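Local coordinates for D-galactonate dehydratase family member RspA (Pantoea ananatis, PDB 3T6C), which dehydrates D-gluconate to 2-dehydro-3-deoxy-D-gluconate with low, magnesium-dependent activity that is probably of little weight in gluconate breakdown in vivo, at residues A[26-38]-A[75-88]. Sequence-based numbering, arbitrary orientation. Where two conformers were deposited one is given.
Sequences NLFITNVKTILTA and IDEYLAPFLIGKDP
Strand-on-helix packing in the N-terminal capping domain of the enolase superfamily joins Ile29, Val32 and Thr34 of strand 29-37 to residues 75-88, the helix running nearly antiparallel (164°) to the strand. Where the helix ends, a type II turn from Leu83 to Lys86 brings the chain alongside the strand, and two backbone bonds fasten it to one residue: Ile29 N to Lys86 O and Gly85 N to Ile29 O, both 2.9 Å. A chi1 of -66° sets CG1 of Ile29 beside its own backbone N, where it lies alongside Pro88 CB, the two side chains running in opposite directions, while CG2 meets Ile84 CD1 at 4.1 Å. Val32 CB rests on Ala80 CB at 3.6 Å; the small methyl side chain of this alanine lets the strand come close. The Val32 and Leu83 side chains cross at about a right angle, CG2 meeting CD1 at 4.0 Å. Farther along, in the conformer given, Thr34 OG1 donates to Asp76 OD1 at 2.8 Å, coming from 47° above the carboxylate plane. A water bonded to both Thr34 O and Asp76 OD2 ties the carboxylate to the strand backbone as well. Strand 44-51 pairs with strand 29-37, a classic bulge at Thr30 and Asn31 opposing Glu50, while helix 108-129 packs against Ile75, Leu83 and Pro88.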
ATOM      1  N   ASN A  26      12.697 -47.929 -17.952  1.00 53.89           N
ATOM      2  CA  ASN A  26      12.247 -49.302 -17.727  1.00 52.80           C
ATOM      3  C   ASN A  26      10.769 -49.517 -18.093  1.00 39.47           C
ATOM      4  O   ASN A  26      10.480 -50.202 -19.073  1.00 44.57           O
ATOM      5  CB  ASN A  26      12.522 -49.738 -16.286  1.00 64.84           C
ATOM      6  CG  ASN A  26      12.251 -51.218 -16.058  1.00 73.79           C
ATOM      7  OD1 ASN A  26      11.693 -51.901 -16.921  1.00 73.89           O
ATOM      8  ND2 ASN A  26      12.641 -51.718 -14.882  1.00 77.83           N
ATOM      9  N   LEU A  27       9.832 -48.953 -17.325  1.00 22.98           N
ATOM     10  CA  LEU A  27       8.427 -48.983 -17.759  1.00 17.12           C
ATOM     11  C   LEU A  27       8.223 -47.929 -18.821  1.00 12.22           C
ATOM     12  O   LEU A  27       8.912 -46.906 -18.852  1.00 14.38           O
ATOM     13  CB  LEU A  27       7.470 -48.613 -16.615  1.00 14.92           C
ATOM     14  CG  LEU A  27       7.460 -49.560 -15.428  1.00 19.47           C
ATOM     15  CD1 LEU A  27       6.687 -48.978 -14.242  1.00 18.30           C
ATOM     16  CD2 LEU A  27       6.865 -50.897 -15.848  1.00 17.51           C
ATOM     17  N   PHE A  28       7.242 -48.161 -19.673  1.00 11.30           N
ATOM     18  CA  PHE A  28       6.777 -47.151 -20.625  1.00 10.98           C
ATOM     19  C   PHE A  28       5.280 -47.311 -20.834  1.00 10.26           C
ATOM     20  O   PHE A  28       4.717 -48.386 -20.555  1.00 10.79           O
ATOM     21  CB  PHE A  28       7.532 -47.206 -21.980  1.00 11.18           C
ATOM     22  CG  PHE A  28       7.453 -48.507 -22.674  1.00 14.34           C
ATOM     23  CD1 PHE A  28       8.416 -49.485 -22.458  1.00 15.87           C
ATOM     24  CD2 PHE A  28       6.443 -48.756 -23.592  1.00 12.69           C
ATOM     25  CE1 PHE A  28       8.346 -50.711 -23.118  1.00 19.73           C
ATOM     26  CE2 PHE A  28       6.399 -49.982 -24.268  1.00 15.68           C
ATOM     27  CZ  PHE A  28       7.327 -50.933 -24.027  1.00 15.16           C
ATOM     28  N   ILE A  29       4.621 -46.205 -21.186  1.00 10.81           N
ATOM     29  CA  ILE A  29       3.165 -46.189 -21.352  1.00  9.08           C
ATOM     30  C   ILE A  29       2.798 -46.807 -22.709  1.00 10.72           C
ATOM     31  O   ILE A  29       3.398 -46.512 -23.757  1.00 11.92           O
ATOM     32  CB  ILE A  29       2.686 -44.720 -21.314  1.00  8.37           C
ATOM     33  CG1 ILE A  29       2.946 -44.161 -19.889  1.00 10.51           C
ATOM     34  CG2 ILE A  29       1.228 -44.636 -21.716  1.00 11.15           C
ATOM     35  CD1 ILE A  29       2.653 -42.656 -19.766  1.00 12.23           C
ATOM     36  N   THR A  30       1.932 -47.824 -22.651  1.00 10.60           N
ATOM     37  CA  THR A  30       1.493 -48.475 -23.872  1.00 10.14           C
ATOM     38  C   THR A  30       0.112 -48.115 -24.420  1.00 11.44           C
ATOM     39  O   THR A  30      -0.141 -48.281 -25.628  1.00 14.41           O
ATOM     40  CB  THR A  30       1.523 -49.983 -23.666  1.00 11.91           C
ATOM     41  OG1 THR A  30       0.662 -50.349 -22.577  1.00 12.81           O
ATOM     42  CG2 THR A  30       2.953 -50.460 -23.374  1.00 13.87           C
ATOM     43  N   ASN A  31      -0.753 -47.622 -23.541  1.00 12.30           N
ATOM     44  CA  ASN A  31      -2.128 -47.299 -23.952  1.00 11.19           C
ATOM     45  C   ASN A  31      -2.696 -46.323 -22.957  1.00 11.45           C
ATOM     46  O   ASN A  31      -2.382 -46.439 -21.803  1.00 12.91           O
ATOM     47  CB  ASN A  31      -2.980 -48.604 -23.969  1.00 12.19           C
ATOM     48  CG  ASN A  31      -4.308 -48.432 -24.714  1.00 25.29           C
ATOM     49  OD1 ASN A  31      -4.337 -48.438 -25.952  1.00 36.09           O
ATOM     50  ND2 ASN A  31      -5.410 -48.309 -23.976  1.00 29.72           N
ATOM     51  N   VAL A  32      -3.557 -45.420 -23.399  1.00 11.60           N
ATOM     52  CA  VAL A  32      -4.263 -44.514 -22.507  1.00 12.58           C
ATOM     53  C   VAL A  32      -5.681 -44.527 -22.976  1.00 18.24           C
ATOM     54  O   VAL A  32      -5.950 -44.278 -24.169  1.00 17.10           O
ATOM     55  CB  VAL A  32      -3.723 -43.059 -22.586  1.00  9.93           C
ATOM     56  CG1 VAL A  32      -4.600 -42.070 -21.720  1.00 11.46           C
ATOM     57  CG2 VAL A  32      -2.245 -43.049 -22.183  1.00 12.63           C
ATOM     58  N   LYS A  33      -6.611 -44.784 -22.065  1.00 14.49           N
ATOM     59  CA  LYS A  33      -8.015 -44.678 -22.477  1.00 21.50           C
ATOM     60  C   LYS A  33      -8.938 -43.986 -21.489  1.00 16.94           C
ATOM     61  O   LYS A  33      -8.642 -43.864 -20.315  1.00 14.42           O
ATOM     62  CB  LYS A  33      -8.577 -46.023 -22.812  1.00 23.01           C
ATOM     63  CG  LYS A  33      -8.832 -46.860 -21.632  1.00 19.88           C
ATOM     64  CD  LYS A  33      -9.596 -48.073 -22.129  1.00 31.04           C
ATOM     65  CE  LYS A  33      -9.516 -49.168 -21.159  1.00 32.52           C
ATOM     66  NZ  LYS A  33      -9.729 -50.509 -21.820  1.00 31.49           N
ATOM     67  N   THR A  34     -10.075 -43.530 -21.990  0.57 15.16           N
ATOM     68  CA  THR A  34     -11.055 -42.846 -21.155  0.57 13.48           C
ATOM     69  C   THR A  34     -12.289 -43.738 -21.037  0.57 11.89           C
ATOM     70  O   THR A  34     -12.770 -44.269 -22.042  0.57 14.37           O
ATOM     71  CB  THR A  34     -11.521 -41.545 -21.792  0.57 15.41           C
ATOM     72  OG1 THR A  34     -10.409 -40.688 -22.096  0.57 19.31           O
ATOM     73  CG2 THR A  34     -12.472 -40.828 -20.866  0.57 12.88           C
ATOM     74  N   ILE A  35     -12.805 -43.878 -19.812  1.00 10.26           N
ATOM     75  CA  ILE A  35     -13.987 -44.641 -19.531  1.00 11.04           C
ATOM     76  C   ILE A  35     -15.037 -43.665 -18.987  1.00 10.89           C
ATOM     77  O   ILE A  35     -14.768 -42.900 -18.019  1.00 12.35           O
ATOM     78  CB  ILE A  35     -13.697 -45.722 -18.486  1.00 11.56           C
ATOM     79  CG1 ILE A  35     -12.730 -46.777 -19.081  1.00 15.72           C
ATOM     80  CG2 ILE A  35     -14.979 -46.425 -18.077  1.00 14.74           C
ATOM     81  CD1 ILE A  35     -11.934 -47.546 -18.015  1.00 15.71           C
ATOM     82  N   LEU A  36     -16.208 -43.676 -19.620  1.00 12.68           N
ATOM     83  CA  LEU A  36     -17.321 -42.823 -19.199  1.00 10.65           C
ATOM     84  C   LEU A  36     -18.351 -43.751 -18.561  1.00 11.32           C
ATOM     85  O   LEU A  36     -18.891 -44.673 -19.205  1.00 15.11           O
ATOM     86  CB  LEU A  36     -17.943 -42.084 -20.375  1.00 12.91           C
ATOM     87  CG  LEU A  36     -17.087 -41.100 -21.176  1.00 17.85           C
ATOM     88  CD1 LEU A  36     -17.905 -40.354 -22.237  1.00 17.56           C
ATOM     89  CD2 LEU A  36     -16.396 -40.173 -20.286  1.00 20.80           C
ATOM     90  N   THR A  37     -18.636 -43.509 -17.280  1.00 11.14           N
ATOM     91  CA  THR A  37     -19.557 -44.393 -16.544  1.00 10.70           C
ATOM     92  C   THR A  37     -20.347 -43.624 -15.477  1.00 13.23           C
ATOM     93  O   THR A  37     -19.872 -42.616 -14.993  1.00 13.25           O
ATOM     94  CB  THR A  37     -18.770 -45.609 -15.908  1.00 10.73           C
ATOM     95  OG1 THR A  37     -19.684 -46.530 -15.314  1.00 14.40           O
ATOM     96  CG2 THR A  37     -17.765 -45.185 -14.822  1.00 10.86           C
ATOM     97  N   ALA A  38     -21.544 -44.104 -15.126  1.00 10.64           N
ATOM     98  CA  ALA A  38     -22.378 -43.379 -14.179  1.00 10.42           C
ATOM     99  C   ALA A  38     -23.054 -44.263 -13.109  1.00 13.84           C
ATOM    100  O   ALA A  38     -24.264 -44.222 -12.989  1.00 15.41           O
ATOM    101  CB  ALA A  38     -23.455 -42.579 -14.961  1.00 11.94           C
ATOM    102  N   ILE A  75      -8.594 -35.827 -23.818  1.00 10.66           N
ATOM    103  CA  ILE A  75      -7.742 -36.977 -23.470  1.00 10.31           C
ATOM    104  C   ILE A  75      -7.458 -37.851 -24.714  1.00 11.57           C
ATOM    105  O   ILE A  75      -6.284 -38.009 -25.124  1.00 12.68           O
ATOM    106  CB  ILE A  75      -8.397 -37.834 -22.390  1.00 10.13           C
ATOM    107  CG1 ILE A  75      -8.590 -37.004 -21.089  1.00 10.45           C
ATOM    108  CG2 ILE A  75      -7.533 -39.100 -22.153  1.00  9.91           C
ATOM    109  CD1 ILE A  75      -9.613 -37.628 -20.118  1.00 12.99           C
ATOM    110  N   ASP A  76      -8.515 -38.398 -25.318  1.00  9.48           N
ATOM    111  CA  ASP A  76      -8.310 -39.400 -26.371  1.00 11.71           C
ATOM    112  C   ASP A  76      -7.607 -38.889 -27.610  1.00 12.67           C
ATOM    113  O   ASP A  76      -6.839 -39.629 -28.230  1.00 13.04           O
ATOM    114  CB  ASP A  76      -9.650 -39.991 -26.799  1.00 12.02           C
ATOM    115  CG  ASP A  76     -10.255 -40.920 -25.728  1.00 16.74           C
ATOM    116  OD1 ASP A  76      -9.578 -41.254 -24.729  1.00 19.80           O
ATOM    117  OD2 ASP A  76     -11.416 -41.336 -25.884  1.00 20.92           O
ATOM    118  N   GLU A  77      -7.896 -37.664 -28.013  0.53 10.48           N
ATOM    119  CA  GLU A  77      -7.318 -37.153 -29.253  0.53 11.38           C
ATOM    120  C   GLU A  77      -5.979 -36.486 -29.043  0.53 11.36           C
ATOM    121  O   GLU A  77      -5.226 -36.310 -30.011  0.53 14.28           O
ATOM    122  CB  GLU A  77      -8.286 -36.153 -29.931  0.53 13.63           C
ATOM    123  CG  GLU A  77      -9.659 -36.726 -30.318  0.53 14.09           C
ATOM    124  CD  GLU A  77      -9.610 -37.952 -31.218  0.53 18.31           C
ATOM    125  OE1 GLU A  77      -8.592 -38.189 -31.910  0.53 20.29           O
ATOM    126  OE2 GLU A  77     -10.609 -38.690 -31.229  0.53 20.63           O
ATOM    127  N   TYR A  78      -5.683 -36.101 -27.799  1.00  9.87           N
ATOM    128  CA  TYR A  78      -4.477 -35.287 -27.526  1.00  9.06           C
ATOM    129  C   TYR A  78      -3.535 -35.897 -26.468  1.00  9.40           C
ATOM    130  O   TYR A  78      -2.414 -36.337 -26.799  1.00  9.91           O
ATOM    131  CB  TYR A  78      -4.889 -33.833 -27.150  1.00 12.09           C
ATOM    132  CG  TYR A  78      -5.671 -33.198 -28.264  1.00  9.42           C
ATOM    133  CD1 TYR A  78      -5.012 -32.634 -29.373  1.00 12.14           C
ATOM    134  CD2 TYR A  78      -7.084 -33.154 -28.238  1.00  9.23           C
ATOM    135  CE1 TYR A  78      -5.710 -32.098 -30.401  1.00 10.70           C
ATOM    136  CE2 TYR A  78      -7.803 -32.590 -29.281  1.00  9.93           C
ATOM    137  CZ  TYR A  78      -7.097 -32.047 -30.351  1.00  9.75           C
ATOM    138  OH  TYR A  78      -7.819 -31.469 -31.390  1.00 11.50           O
ATOM    139  N   LEU A  79      -3.971 -35.912 -25.204  1.00 11.22           N
ATOM    140  CA  LEU A  79      -3.051 -36.393 -24.157  1.00 10.63           C
ATOM    141  C   LEU A  79      -2.681 -37.876 -24.322  1.00 10.87           C
ATOM    142  O   LEU A  79      -1.534 -38.241 -24.073  1.00 10.88           O
ATOM    143  CB  LEU A  79      -3.605 -36.153 -22.736  1.00 10.34           C
ATOM    144  CG  LEU A  79      -3.841 -34.686 -22.421  1.00 11.60           C
ATOM    145  CD1 LEU A  79      -4.142 -34.535 -20.882  1.00 12.33           C
ATOM    146  CD2 LEU A  79      -2.612 -33.874 -22.787  1.00 12.51           C
ATOM    147  N   ALA A  80      -3.614 -38.719 -24.793  1.00  9.36           N
ATOM    148  CA  ALA A  80      -3.313 -40.146 -24.960  1.00 11.90           C
ATOM    149  C   ALA A  80      -2.154 -40.341 -25.989  1.00 11.17           C
ATOM    150  O   ALA A  80      -1.135 -40.924 -25.630  1.00 11.75           O
ATOM    151  CB  ALA A  80      -4.593 -40.923 -25.391  1.00 11.11           C
ATOM    152  N   PRO A  81      -2.280 -39.825 -27.248  1.00 13.10           N
ATOM    153  CA  PRO A  81      -1.164 -40.021 -28.177  1.00 12.33           C
ATOM    154  C   PRO A  81       0.134 -39.361 -27.701  1.00 13.72           C
ATOM    155  O   PRO A  81       1.251 -39.845 -27.988  1.00 14.35           O
ATOM    156  CB  PRO A  81      -1.665 -39.412 -29.514  1.00 14.42           C
ATOM    157  CG  PRO A  81      -2.889 -38.581 -29.144  1.00 12.97           C
ATOM    158  CD  PRO A  81      -3.464 -39.236 -27.909  1.00 13.08           C
ATOM    159  N   PHE A  82       0.001 -38.241 -26.981  1.00  9.64           N
ATOM    160  CA  PHE A  82       1.170 -37.522 -26.422  1.00  9.14           C
ATOM    161  C   PHE A  82       1.963 -38.422 -25.485  1.00 13.18           C
ATOM    162  O   PHE A  82       3.192 -38.256 -25.339  1.00 13.59           O
ATOM    163  CB  PHE A  82       0.611 -36.316 -25.660  1.00 12.13           C
ATOM    164  CG  PHE A  82       1.642 -35.479 -24.933  1.00 10.25           C
ATOM    165  CD1 PHE A  82       1.808 -35.587 -23.558  1.00  9.83           C
ATOM    166  CD2 PHE A  82       2.350 -34.502 -25.607  1.00 12.21           C
ATOM    167  CE1 PHE A  82       2.724 -34.786 -22.853  1.00 10.89           C
ATOM    168  CE2 PHE A  82       3.272 -33.685 -24.935  1.00 11.08           C
ATOM    169  CZ  PHE A  82       3.461 -33.803 -23.552  1.00 11.22           C
ATOM    170  N   LEU A  83       1.284 -39.321 -24.777  1.00  9.67           N
ATOM    171  CA  LEU A  83       1.961 -40.138 -23.746  1.00 11.18           C
ATOM    172  C   LEU A  83       2.571 -41.455 -24.187  1.00 11.34           C
ATOM    173  O   LEU A  83       3.484 -41.989 -23.529  1.00 12.02           O
ATOM    174  CB  LEU A  83       0.987 -40.472 -22.606  1.00 10.28           C
ATOM    175  CG  LEU A  83       0.519 -39.238 -21.836  1.00 10.32           C
ATOM    176  CD1 LEU A  83      -0.673 -39.570 -20.994  1.00 13.06           C
ATOM    177  CD2 LEU A  83       1.684 -38.729 -20.967  1.00 13.35           C
ATOM    178  N   ILE A  84       2.139 -41.967 -25.336  1.00 11.91           N
ATOM    179  CA  ILE A  84       2.519 -43.311 -25.675  1.00 11.88           C
ATOM    180  C   ILE A  84       4.041 -43.379 -25.869  1.00 11.31           C
ATOM    181  O   ILE A  84       4.636 -42.511 -26.548  1.00 13.42           O
ATOM    182  CB  ILE A  84       1.786 -43.802 -26.949  1.00 13.63           C
ATOM    183  CG1 ILE A  84       0.265 -43.727 -26.775  1.00 14.97           C
ATOM    184  CG2 ILE A  84       2.266 -45.238 -27.254  1.00 10.98           C
ATOM    185  CD1 ILE A  84      -0.238 -44.491 -25.563  1.00 12.92           C
ATOM    186  N   GLY A  85       4.659 -44.396 -25.246  1.00 11.23           N
ATOM    187  CA  GLY A  85       6.083 -44.643 -25.291  1.00 11.27           C
ATOM    188  C   GLY A  85       6.875 -43.933 -24.231  1.00 13.46           C
ATOM    189  O   GLY A  85       8.077 -44.185 -24.117  1.00 13.72           O
ATOM    190  N   LYS A  86       6.256 -43.025 -23.477  1.00 11.94           N
ATOM    191  CA  LYS A  86       6.959 -42.306 -22.393  1.00  8.63           C
ATOM    192  C   LYS A  86       7.084 -43.055 -21.094  1.00  9.52           C
ATOM    193  O   LYS A  86       6.237 -43.890 -20.780  1.00 11.43           O
ATOM    194  CB  LYS A  86       6.275 -40.952 -22.143  1.00  9.76           C
ATOM    195  CG  LYS A  86       6.518 -40.016 -23.337  1.00 11.69           C
ATOM    196  CD  LYS A  86       5.815 -38.686 -23.148  1.00 11.25           C
ATOM    197  CE  LYS A  86       6.126 -37.800 -24.364  1.00 11.42           C
ATOM    198  NZ  LYS A  86       5.306 -36.547 -24.328  1.00 12.09           N
ATOM    199  N   ASP A  87       8.166 -42.773 -20.347  1.00  9.86           N
ATOM    200  CA  ASP A  87       8.374 -43.383 -19.020  1.00 10.09           C
ATOM    201  C   ASP A  87       7.421 -42.702 -18.020  1.00 10.69           C
ATOM    202  O   ASP A  87       7.522 -41.496 -17.812  1.00 10.02           O
ATOM    203  CB  ASP A  87       9.839 -43.148 -18.607  1.00 10.13           C
ATOM    204  CG  ASP A  87      10.194 -43.766 -17.291  1.00 18.27           C
ATOM    205  OD1 ASP A  87       9.292 -44.246 -16.564  1.00 13.12           O
ATOM    206  OD2 ASP A  87      11.413 -43.747 -16.973  1.00 17.14           O
ATOM    207  N   PRO A  88       6.481 -43.444 -17.423  1.00 10.10           N
ATOM    208  CA  PRO A  88       5.540 -42.847 -16.441  1.00 10.27           C
ATOM    209  C   PRO A  88       6.223 -42.341 -15.165  1.00  9.07           C
ATOM    210  O   PRO A  88       5.576 -41.648 -14.397  1.00 10.29           O
ATOM    211  CB  PRO A  88       4.561 -44.002 -16.139  1.00 10.76           C
ATOM    212  CG  PRO A  88       5.413 -45.260 -16.358  1.00 10.87           C
ATOM    213  CD  PRO A  88       6.317 -44.909 -17.539  1.00 11.79           C
TER
HETATM  214  O   HOH W   1      -7.526 -43.464 -26.032  1.00 31.10           O
HETATM  215  O   HOH W   2     -10.383 -44.307 -24.965  1.00 29.65           O
HETATM  216  O   HOH W   3     -13.040 -43.232 -24.820  1.00 38.30           O